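Local structure of thymidylate synthase ThyX (Streptomyces cacaoi subsp. asoensis, 4P5A) at residues Asn93-Arg98 and Tyr174-Ala179; Thr13-Asp18 and Thr71-Ala76; Pro77-Arg82 and Leu169-Tyr174. The protein probably catalyses the flavin-dependent reductive methylation of dUMP to dTMP with methylenetetrahydrofolate as methyl donor, working as a homotetramer that binds FAD and uridine nucleotides. All coordinates share one frame; numbering follows the deposited sequence.

Interaction 1: Asn93-Arg98 and Tyr174-Ala179; sequences NEESAR and YSVLYA. With 5BU (5-bromo-uridine-5'-monophosphate), chain G.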
loop_
_atom_site.group_PDB
_atom_site.type_symbol
_atom_site.label_atom_id
_atom_site.label_comp_id
_atom_site.label_asym_id
_atom_site.label_seq_id
_atom_site.Cartn_x
_atom_site.Cartn_y
_atom_site.Cartn_z
ATOM N N ASN B 93 -0.019 -5.568 15.119
ATOM C CA ASN B 93 0.583 -4.931 16.306
ATOM C C ASN B 93 1.001 -6.105 17.174
ATOM O O ASN B 93 0.167 -6.934 17.520
ATOM C CB ASN B 93 -0.374 -4.072 17.124
ATOM C CG ASN B 93 0.446 -3.179 18.098
ATOM O OD1 ASN B 93 0.297 -3.293 19.381
ATOM N ND2 ASN B 93 1.374 -2.386 17.539
ATOM N N GLU B 94 2.311 -6.141 17.499
ATOM C CA GLU B 94 2.939 -7.285 18.152
ATOM C C GLU B 94 3.471 -6.884 19.539
ATOM O O GLU B 94 3.883 -5.733 19.763
ATOM C CB GLU B 94 4.100 -7.703 17.216
ATOM C CG GLU B 94 4.830 -9.015 17.678
ATOM C CD GLU B 94 5.955 -9.474 16.759
ATOM O OE1 GLU B 94 6.267 -8.877 15.666
ATOM O OE2 GLU B 94 6.639 -10.415 17.227
ATOM N N GLU B 95 3.513 -7.844 20.458
ATOM C CA GLU B 95 4.119 -7.595 21.748
ATOM C C GLU B 95 5.579 -7.353 21.540
ATOM O O GLU B 95 6.218 -7.974 20.712
ATOM C CB GLU B 95 3.982 -8.917 22.533
ATOM C CG GLU B 95 4.140 -8.705 24.014
ATOM C CD GLU B 95 3.335 -9.776 24.765
ATOM O OE1 GLU B 95 2.158 -9.506 25.223
ATOM O OE2 GLU B 95 3.871 -10.896 24.806
ATOM N N SER B 96 6.124 -6.424 22.309
ATOM C CA SER B 96 7.490 -6.015 22.139
ATOM C C SER B 96 8.490 -6.572 23.211
ATOM O O SER B 96 8.226 -6.445 24.364
ATOM C CB SER B 96 7.482 -4.511 22.236
ATOM O OG SER B 96 8.832 -4.022 22.437
ATOM N N ALA B 97 9.637 -7.086 22.762
ATOM C CA ALA B 97 10.739 -7.472 23.670
ATOM C C ALA B 97 11.563 -6.310 24.129
ATOM O O ALA B 97 12.293 -6.438 25.135
ATOM C CB ALA B 97 11.623 -8.560 22.990
ATOM N N ARG B 98 11.545 -5.161 23.411
ATOM C CA ARG B 98 12.156 -3.954 23.995
ATOM C C ARG B 98 11.359 -3.525 25.201
ATOM O O ARG B 98 11.944 -3.002 26.157
ATOM C CB ARG B 98 12.087 -2.793 22.963
ATOM C CG ARG B 98 12.905 -3.113 21.671
ATOM C CD ARG B 98 12.840 -1.851 20.828
ATOM N NE ARG B 98 13.677 -0.763 21.439
ATOM C CZ ARG B 98 13.474 0.548 21.266
ATOM N NH1 ARG B 98 12.412 0.995 20.529
ATOM N NH2 ARG B 98 14.329 1.430 21.842
ATOM N N TYR B 174 8.271 -17.744 21.157
ATOM C CA TYR B 174 6.878 -17.379 20.799
ATOM C C TYR B 174 6.676 -15.868 20.944
ATOM O O TYR B 174 7.236 -15.233 21.903
ATOM C CB TYR B 174 5.902 -18.093 21.721
ATOM C CG TYR B 174 5.516 -19.440 21.183
ATOM C CD1 TYR B 174 4.468 -19.594 20.300
ATOM C CD2 TYR B 174 6.248 -20.592 21.566
ATOM C CE1 TYR B 174 4.120 -20.888 19.811
ATOM C CE2 TYR B 174 5.888 -21.855 21.142
ATOM C CZ TYR B 174 4.802 -21.994 20.279
ATOM O OH TYR B 174 4.385 -23.215 19.837
ATOM N N SER B 175 5.901 -15.318 19.991
ATOM C CA SER B 175 5.437 -13.978 20.091
ATOM C C SER B 175 3.905 -13.990 19.877
ATOM O O SER B 175 3.321 -15.036 19.608
ATOM C CB SER B 175 6.211 -13.147 19.024
ATOM O OG SER B 175 6.020 -11.734 19.329
ATOM N N VAL B 176 3.263 -12.844 20.110
ATOM C CA VAL B 176 1.844 -12.761 20.050
ATOM C C VAL B 176 1.530 -11.440 19.383
ATOM O O VAL B 176 2.233 -10.454 19.667
ATOM C CB VAL B 176 1.183 -12.874 21.436
ATOM C CG1 VAL B 176 1.567 -11.792 22.382
ATOM C CG2 VAL B 176 -0.296 -12.956 21.316
ATOM N N LEU B 177 0.534 -11.403 18.514
ATOM C CA LEU B 177 0.229 -10.124 17.823
ATOM C C LEU B 177 -1.245 -10.159 17.381
ATOM O O LEU B 177 -1.872 -11.231 17.304
ATOM C CB LEU B 177 1.140 -9.973 16.539
ATOM C CG LEU B 177 0.919 -11.011 15.444
ATOM C CD1 LEU B 177 1.369 -10.362 14.055
ATOM C CD2 LEU B 177 1.751 -12.295 15.526
ATOM N N TYR B 178 -1.795 -8.958 17.102
ATOM C CA TYR B 178 -3.022 -8.837 16.343
ATOM C C TYR B 178 -2.642 -8.655 14.880
ATOM O O TYR B 178 -1.657 -7.918 14.559
ATOM C CB TYR B 178 -3.720 -7.557 16.797
ATOM C CG TYR B 178 -4.686 -7.751 17.955
ATOM C CD1 TYR B 178 -5.849 -6.946 18.080
ATOM C CD2 TYR B 178 -4.414 -8.654 18.966
ATOM C CE1 TYR B 178 -6.704 -7.076 19.252
ATOM C CE2 TYR B 178 -5.233 -8.778 20.122
ATOM C CZ TYR B 178 -6.420 -7.978 20.217
ATOM O OH TYR B 178 -7.185 -8.210 21.380
ATOM N N ALA B 179 -3.426 -9.273 14.011
ATOM C CA ALA B 179 -3.226 -9.216 12.518
ATOM C C ALA B 179 -4.644 -9.002 11.959
ATOM O O ALA B 179 -5.596 -9.820 12.229
ATOM C CB ALA B 179 -2.652 -10.544 11.974
HETATM P P 5BU G . 10.773 -5.894 19.468
HETATM O OP1 5BU G . 10.662 -7.298 19.908
HETATM O OP2 5BU G . 11.996 -5.513 18.752
HETATM O OP3 5BU G . 10.252 -4.903 20.406
HETATM O "O5'" 5BU G . 9.722 -5.772 18.257
HETATM C "C5'" 5BU G . 8.436 -6.395 18.399
HETATM C "C4'" 5BU G . 7.670 -6.147 17.069
HETATM O "O4'" 5BU G . 7.276 -4.681 17.035
HETATM C "C3'" 5BU G . 8.397 -6.366 15.768
HETATM O "O3'" 5BU G . 7.382 -6.659 14.711
HETATM C "C2'" 5BU G . 9.035 -5.022 15.519
HETATM O "O2'" 5BU G . 9.252 -4.889 14.156
HETATM C "C1'" 5BU G . 8.031 -4.007 16.009
HETATM N N1 5BU G . 8.811 -2.899 16.701
HETATM C C2 5BU G . 9.612 -2.073 15.918
HETATM O O2 5BU G . 9.537 -2.245 14.684
HETATM N N3 5BU G . 10.354 -1.084 16.511
HETATM C C4 5BU G . 10.341 -0.830 17.890
HETATM O O4 5BU G . 11.137 -0.003 18.346
HETATM C C5 5BU G . 9.530 -1.656 18.626
HETATM C C6 5BU G . 8.769 -2.658 18.084
HETATM BR BR 5BU G . 9.295 -1.326 20.490
HETATM O O HOH W 1 7.878 -10.029 20.379
#

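Interaction 2: Thr13-Asp18 and Thr71-Ala76; sequences TVELVD and TFLVRA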
loop_
_atom_site.group_PDB
_atom_site.type_symbol
_atom_site.label_atom_id
_atom_site.label_comp_id
_atom_site.label_asym_id
_atom_site.label_seq_id
_atom_site.Cartn_x
_atom_site.Cartn_y
_atom_site.Cartn_z
ATOM N N THR B 13 -1.365 -20.854 17.465
ATOM C CA THR B 13 -2.785 -20.580 17.694
ATOM C C THR B 13 -3.243 -19.302 17.021
ATOM O O THR B 13 -2.485 -18.351 16.858
ATOM C CB THR B 13 -3.129 -20.495 19.127
ATOM O OG1 THR B 13 -2.578 -19.347 19.659
ATOM C CG2 THR B 13 -2.599 -21.722 19.934
ATOM N N VAL B 14 -4.471 -19.335 16.576
ATOM C CA VAL B 14 -5.125 -18.217 15.847
ATOM C C VAL B 14 -6.530 -18.149 16.448
ATOM O O VAL B 14 -7.266 -19.191 16.550
ATOM C CB VAL B 14 -5.247 -18.526 14.356
ATOM C CG1 VAL B 14 -6.155 -17.538 13.693
ATOM C CG2 VAL B 14 -3.857 -18.524 13.658
ATOM N N GLU B 15 -6.898 -16.961 16.912
ATOM C CA GLU B 15 -8.315 -16.756 17.373
ATOM C C GLU B 15 -8.847 -15.576 16.632
ATOM O O GLU B 15 -8.197 -14.566 16.575
ATOM C CB GLU B 15 -8.344 -16.434 18.875
ATOM C CG GLU B 15 -7.812 -17.622 19.735
ATOM C CD GLU B 15 -7.322 -17.163 21.133
ATOM O OE1 GLU B 15 -6.238 -17.670 21.555
ATOM O OE2 GLU B 15 -8.011 -16.259 21.738
ATOM N N LEU B 16 -10.128 -15.629 16.223
ATOM C CA LEU B 16 -10.723 -14.406 15.650
ATOM C C LEU B 16 -11.195 -13.475 16.828
ATOM O O LEU B 16 -11.999 -13.877 17.710
ATOM C CB LEU B 16 -11.931 -14.806 14.763
ATOM C CG LEU B 16 -12.702 -13.617 14.183
ATOM C CD1 LEU B 16 -11.853 -13.052 13.031
ATOM C CD2 LEU B 16 -14.041 -14.142 13.556
ATOM N N VAL B 17 -10.617 -12.304 16.935
ATOM C CA VAL B 17 -10.864 -11.323 18.011
ATOM C C VAL B 17 -12.103 -10.561 17.655
ATOM O O VAL B 17 -12.930 -10.291 18.534
ATOM C CB VAL B 17 -9.709 -10.255 18.074
ATOM C CG1 VAL B 17 -10.046 -9.040 19.003
ATOM C CG2 VAL B 17 -8.399 -10.856 18.367
ATOM N N ASP B 18 -12.249 -10.137 16.404
ATOM C CA ASP B 18 -13.421 -9.412 16.056
ATOM C C ASP B 18 -13.544 -9.420 14.571
ATOM O O ASP B 18 -12.580 -9.745 13.882
ATOM C CB ASP B 18 -13.249 -7.932 16.474
ATOM C CG ASP B 18 -14.589 -7.185 16.437
ATOM O OD1 ASP B 18 -15.684 -7.856 16.504
ATOM O OD2 ASP B 18 -14.533 -5.941 16.251
ATOM N N THR B 71 -10.107 -9.431 12.511
ATOM C CA THR B 71 -8.847 -9.226 13.328
ATOM C C THR B 71 -8.557 -10.530 14.028
ATOM O O THR B 71 -9.435 -11.083 14.702
ATOM C CB THR B 71 -9.081 -8.173 14.394
ATOM O OG1 THR B 71 -9.311 -6.849 13.764
ATOM C CG2 THR B 71 -7.915 -8.059 15.427
ATOM N N PHE B 72 -7.340 -11.005 13.898
ATOM C CA PHE B 72 -6.919 -12.274 14.511
ATOM C C PHE B 72 -5.908 -12.026 15.612
ATOM O O PHE B 72 -4.993 -11.199 15.444
ATOM C CB PHE B 72 -6.237 -13.167 13.471
ATOM C CG PHE B 72 -7.171 -13.615 12.383
ATOM C CD1 PHE B 72 -8.097 -14.653 12.660
ATOM C CD2 PHE B 72 -7.163 -12.990 11.150
ATOM C CE1 PHE B 72 -8.971 -15.119 11.648
ATOM C CE2 PHE B 72 -8.045 -13.430 10.135
ATOM C CZ PHE B 72 -8.945 -14.471 10.409
ATOM N N LEU B 73 -5.967 -12.842 16.642
ATOM C CA LEU B 73 -4.888 -12.929 17.632
ATOM C C LEU B 73 -4.096 -14.164 17.283
ATOM O O LEU B 73 -4.638 -15.312 17.248
ATOM C CB LEU B 73 -5.489 -13.146 19.076
ATOM C CG LEU B 73 -4.484 -13.318 20.277
ATOM C CD1 LEU B 73 -3.559 -12.111 20.428
ATOM C CD2 LEU B 73 -5.394 -13.386 21.575
ATOM N N VAL B 74 -2.792 -13.981 17.052
ATOM C CA VAL B 74 -1.959 -15.065 16.582
ATOM C C VAL B 74 -0.814 -15.260 17.592
ATOM O O VAL B 74 -0.174 -14.323 17.997
ATOM C CB VAL B 74 -1.303 -14.673 15.204
ATOM C CG1 VAL B 74 -0.364 -15.827 14.702
ATOM C CG2 VAL B 74 -2.434 -14.412 14.146
ATOM N N ARG B 75 -0.580 -16.499 18.023
ATOM C CA ARG B 75 0.600 -16.827 18.773
ATOM C C ARG B 75 1.497 -17.824 18.028
ATOM O O ARG B 75 1.040 -18.927 17.643
ATOM C CB ARG B 75 0.174 -17.446 20.124
ATOM C CG ARG B 75 1.380 -17.692 21.106
ATOM C CD ARG B 75 0.882 -18.178 22.564
ATOM N NE ARG B 75 -0.475 -17.685 22.830
ATOM C CZ ARG B 75 -0.779 -16.541 23.451
ATOM N NH1 ARG B 75 0.175 -15.740 23.947
ATOM N NH2 ARG B 75 -2.046 -16.196 23.592
ATOM N N ALA B 76 2.753 -17.446 17.769
ATOM C CA ALA B 76 3.588 -18.258 16.862
ATOM C C ALA B 76 5.007 -17.855 17.168
ATOM O O ALA B 76 5.252 -16.729 17.670
ATOM C CB ALA B 76 3.221 -17.956 15.333
HETATM O O HOH W 2 -3.959 -17.219 19.373
#

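Interaction 3: Pro77-Arg82 and Leu169-Tyr174; sequences PIFTVR and LPVSTY. With 5BU (5-bromo-uridine-5'-monophosphate), chain F.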
loop_
_atom_site.group_PDB
_atom_site.type_symbol
_atom_site.label_atom_id
_atom_site.label_comp_id
_atom_site.label_asym_id
_atom_site.label_seq_id
_atom_site.Cartn_x
_atom_site.Cartn_y
_atom_site.Cartn_z
ATOM N N PRO B 77 6.006 -18.720 16.773
ATOM C CA PRO B 77 7.403 -18.397 16.929
ATOM C C PRO B 77 7.805 -17.248 15.995
ATOM O O PRO B 77 7.172 -17.049 14.930
ATOM C CB PRO B 77 8.121 -19.710 16.558
ATOM C CG PRO B 77 7.157 -20.430 15.620
ATOM C CD PRO B 77 5.758 -20.051 16.159
ATOM N N ILE B 78 8.766 -16.476 16.414
ATOM C CA ILE B 78 9.226 -15.345 15.583
ATOM C C ILE B 78 9.508 -15.720 14.105
ATOM O O ILE B 78 9.125 -14.964 13.205
ATOM C CB ILE B 78 10.507 -14.761 16.238
ATOM C CG1 ILE B 78 10.066 -14.001 17.476
ATOM C CG2 ILE B 78 11.261 -13.799 15.245
ATOM C CD1 ILE B 78 11.230 -13.498 18.297
ATOM N N PHE B 79 10.136 -16.874 13.830
ATOM C CA PHE B 79 10.362 -17.118 12.431
ATOM C C PHE B 79 9.101 -17.185 11.581
ATOM O O PHE B 79 9.168 -16.936 10.381
ATOM C CB PHE B 79 11.258 -18.332 12.145
ATOM C CG PHE B 79 10.605 -19.650 12.438
ATOM C CD1 PHE B 79 10.574 -20.179 13.748
ATOM C CD2 PHE B 79 9.951 -20.335 11.400
ATOM C CE1 PHE B 79 9.893 -21.431 13.988
ATOM C CE2 PHE B 79 9.266 -21.530 11.644
ATOM C CZ PHE B 79 9.194 -22.042 12.939
ATOM N N THR B 80 7.988 -17.620 12.164
ATOM C CA THR B 80 6.709 -17.692 11.437
ATOM C C THR B 80 6.007 -16.325 11.445
ATOM O O THR B 80 5.376 -15.965 10.467
ATOM C CB THR B 80 5.812 -18.715 12.169
ATOM O OG1 THR B 80 6.420 -20.005 11.997
ATOM C CG2 THR B 80 4.410 -18.781 11.532
ATOM N N VAL B 81 6.161 -15.578 12.537
ATOM C CA VAL B 81 5.646 -14.167 12.476
ATOM C C VAL B 81 6.293 -13.352 11.373
ATOM O O VAL B 81 5.619 -12.514 10.757
ATOM C CB VAL B 81 5.889 -13.498 13.840
ATOM C CG1 VAL B 81 5.388 -12.027 13.854
ATOM C CG2 VAL B 81 5.055 -14.283 14.862
ATOM N N ARG B 82 7.584 -13.589 11.159
ATOM C CA ARG B 82 8.263 -12.936 10.033
ATOM C C ARG B 82 7.535 -13.223 8.724
ATOM O O ARG B 82 7.437 -12.255 7.941
ATOM C CB ARG B 82 9.745 -13.289 9.872
ATOM C CG ARG B 82 10.508 -12.964 11.195
ATOM C CD ARG B 82 11.814 -12.172 10.809
ATOM N NE ARG B 82 12.780 -12.854 10.083
ATOM C CZ ARG B 82 13.633 -12.282 9.215
ATOM N NH1 ARG B 82 14.544 -13.026 8.740
ATOM N NH2 ARG B 82 13.568 -11.013 8.815
ATOM N N LEU B 169 18.096 -14.678 22.378
ATOM C CA LEU B 169 16.893 -15.582 22.254
ATOM C C LEU B 169 16.711 -16.016 20.806
ATOM O O LEU B 169 16.975 -15.216 19.865
ATOM C CB LEU B 169 15.577 -14.929 22.783
ATOM C CG LEU B 169 15.657 -14.500 24.268
ATOM C CD1 LEU B 169 14.435 -13.808 24.628
ATOM C CD2 LEU B 169 15.737 -15.719 25.125
ATOM N N PRO B 170 16.268 -17.273 20.594
ATOM C CA PRO B 170 16.242 -17.868 19.303
ATOM C C PRO B 170 14.999 -17.421 18.531
ATOM O O PRO B 170 14.000 -16.908 19.121
ATOM C CB PRO B 170 16.095 -19.362 19.622
ATOM C CG PRO B 170 15.380 -19.426 20.916
ATOM C CD PRO B 170 15.948 -18.232 21.658
ATOM N N VAL B 171 15.020 -17.661 17.238
ATOM C CA VAL B 171 13.875 -17.292 16.386
ATOM C C VAL B 171 12.671 -18.186 16.618
ATOM O O VAL B 171 11.548 -17.929 16.076
ATOM C CB VAL B 171 14.259 -17.273 14.902
ATOM C CG1 VAL B 171 15.335 -16.169 14.562
ATOM C CG2 VAL B 171 14.709 -18.658 14.457
ATOM N N SER B 172 12.823 -19.229 17.447
ATOM C CA SER B 172 11.728 -20.068 17.850
ATOM C C SER B 172 10.927 -19.554 19.032
ATOM O O SER B 172 9.939 -20.165 19.435
ATOM C CB SER B 172 12.294 -21.458 18.214
ATOM O OG SER B 172 13.165 -21.241 19.362
ATOM N N THR B 173 11.392 -18.452 19.634
ATOM C CA THR B 173 10.721 -17.849 20.766
ATOM C C THR B 173 9.269 -17.442 20.345
ATOM O O THR B 173 9.116 -16.873 19.289
ATOM C CB THR B 173 11.460 -16.519 21.153
ATOM O OG1 THR B 173 12.812 -16.872 21.522
ATOM C CG2 THR B 173 10.795 -15.922 22.408
ATOM N N TYR B 174 8.271 -17.744 21.157
ATOM C CA TYR B 174 6.878 -17.379 20.799
ATOM C C TYR B 174 6.676 -15.868 20.944
ATOM O O TYR B 174 7.236 -15.233 21.903
ATOM C CB TYR B 174 5.902 -18.093 21.721
ATOM C CG TYR B 174 5.516 -19.440 21.183
ATOM C CD1 TYR B 174 4.468 -19.594 20.300
ATOM C CD2 TYR B 174 6.248 -20.592 21.566
ATOM C CE1 TYR B 174 4.120 -20.888 19.811
ATOM C CE2 TYR B 174 5.888 -21.855 21.142
ATOM C CZ TYR B 174 4.802 -21.994 20.279
ATOM O OH TYR B 174 4.385 -23.215 19.837
HETATM P P 5BU F . 13.476 -17.381 6.014
HETATM O OP1 5BU F . 14.778 -17.155 6.744
HETATM O OP2 5BU F . 13.594 -18.168 4.692
HETATM O OP3 5BU F . 12.329 -17.936 6.933
HETATM O "O5'" 5BU F . 12.972 -15.890 5.548
HETATM C "C5'" 5BU F . 13.893 -15.001 5.110
HETATM C "C4'" 5BU F . 13.097 -13.655 4.677
HETATM O "O4'" 5BU F . 12.209 -14.006 3.559
HETATM C "C3'" 5BU F . 12.163 -13.164 5.777
HETATM O "O3'" 5BU F . 11.917 -11.733 5.618
HETATM C "C2'" 5BU F . 10.877 -13.894 5.425
HETATM O "O2'" 5BU F . 9.737 -13.176 5.946
HETATM C "C1'" 5BU F . 10.846 -14.043 3.920
HETATM N N1 5BU F . 10.352 -15.355 3.433
HETATM C C2 5BU F . 9.020 -15.670 3.688
HETATM O O2 5BU F . 8.311 -14.759 4.175
HETATM N N3 5BU F . 8.487 -16.884 3.432
HETATM C C4 5BU F . 9.297 -17.879 2.871
HETATM O O4 5BU F . 8.831 -18.963 2.630
HETATM C C5 5BU F . 10.642 -17.530 2.635
HETATM C C6 5BU F . 11.230 -16.344 2.918
HETATM BR BR 5BU F . 11.736 -18.812 1.676
#

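Interaction 1: Asn93-Arg98 and Tyr174-Ala179
E94 and S175 meet through a short side-chain hydrogen bond beside the nucleotide. E94 lies opposite L177 in an antiparallel, non-hydrogen-bonded pair. Its CB rests on L177 CB at 3.8 Å and has C4' of the bound 5-bromo-UMP as a second neighbour. CG sits near the carbonyl O of V176 and S175 OG. CG is anti to the backbone N (chi1 -175°), and the chain stays extended beyond it, so the carboxylate is carried out past S175 to the ribose. There the two oxygens divide their work. OE2 takes the hydroxyl of S175 on its anti lone pair, with OG 2.6 Å away. E94 OE1 accepts from O3' of the nucleotide at 2.7 Å. The same oxygen forms a salt bridge with R82 of the third subunit. The nearby guanidinium would probably stabilise the negative charge.

Within this chain, the pairing lies at one edge of a four-stranded antiparallel sheet, where strand 91-94 runs beside strand 174-181. N93 and Y178 form the hydrogen-bonded pair, N to O in both directions. E95 N continues the ladder with a nearly straight bond to V176 O, 3.0 Å and 173° at the hydrogen. The E95 side chain crosses that of V176 obliquely, with E95 OE2 3.5 Å from V176 CG1. A water donates to both E95 O and S175 OG.

Beyond the strand, the chain turns round the phosphate. S96 OG reaches OP3 at 2.6 Å, and the amides of A97 and R98 bond to OP1 and OP3. R98 bends at chi3 (71°), which brings NH1 to O4 of the base at 2.7 Å. NE of R98 is held by a salt bridge to E163, and Y124 of the third subunit makes a cation-pi contact with the same guanidinium.

Interaction 2: Thr13-Asp18 and Thr71-Ala76
L16 and F72 cross at an angle, with L16 CD1 over one face of the phenyl ring, 4.2 Å from its centroid. This is a CH-pi contact, 28° off the ring normal. V14 CG1 comes to the same ring obliquely, 3.6 Å from F72 CD1. V14, L16, F72 and V74 thus share one face of the antiparallel strand pair.

On the other face, T13 and R75 lie side by side and point the same way. T13 OG1 packs 3.4 Å from R75 CB. E15 and L73 are likewise alongside each other. One water ties this face together: it accepts from T13 OG1 and donates to L73 O and, at 3.2 Å, to E15 OE1.

The regular ladder is broken by a classic beta bulge, where V17 and D18 both face T71. V17 N bonds to T71 O at 2.8 Å, while D18 N reaches the same oxygen only weakly. The bulge directs V17 toward the partner strand. The V17 side chain crosses L73, with V17 CG2 3.8 Å from L73 CB.

Strand 13-20 is one of the two outermost strands of the sheet within this chain. Strand 69-77 lies between it and strand 174-181, and helix 207-223 packs on V14, L16 and V74.

Interaction 3: Pro77-Arg82 and Leu169-Tyr174
This is a backbone-led contact between the start of helix 78-84 and the turn that leads into strand 174-181. P77 is the N-cap, and P170 to T173 form a type I beta turn. Two amides of the first helical turn point at carbonyls of that turn. I78 N bonds to T173 O and F79 N to V171 O, each at 2.9 Å. The turn is braced from within, since P170 O accepts from both T173 N and T173 OG1.

Side chains close round these bonds. P77 CB lies 3.4 Å from S172 O, and the proline ring runs alongside Y174, whose hydroxyl is held by D11 O. I78 lies beside T173. F79 CG takes the position between N and carbonyl carbon (chi1 71°), which places the ring edge at V171 O.

One turn further on, R82 lays a face of its guanidinium over the ribose of 5-bromo-UMP, with C3' 3.7 Å above the plane. It also forms a salt bridge with E94 of the third subunit. A leucine here would probably leave that carboxylate without its cationic mate and the ribose without its flat cover. The helix start is therefore held by main-chain bonds, while R82 is committed to a site between subunits.

How the interactions relate
Interactions 1 and 2 belong to one four-stranded antiparallel sheet, in the order 13-20, 69-77, 174-181, 91-94. Their centres are about 11 Å apart, and the inner strands 69-77 and 174-181 join them. Interaction 3 lies at the end of these inner strands, its centre about 11 Å from that of interaction 1 and about 16 Å from that of interaction 2. It shares Y174 with interaction 1. Along the chain, interaction 2 closes before the other two open, and the segments of interactions 1 and 3 alternate. Strand 91-94 with the loop after it, and helix 78-84 of another subunit, supply complementary parts of the nucleotide sites, while interaction 2 lies further back in the sheet.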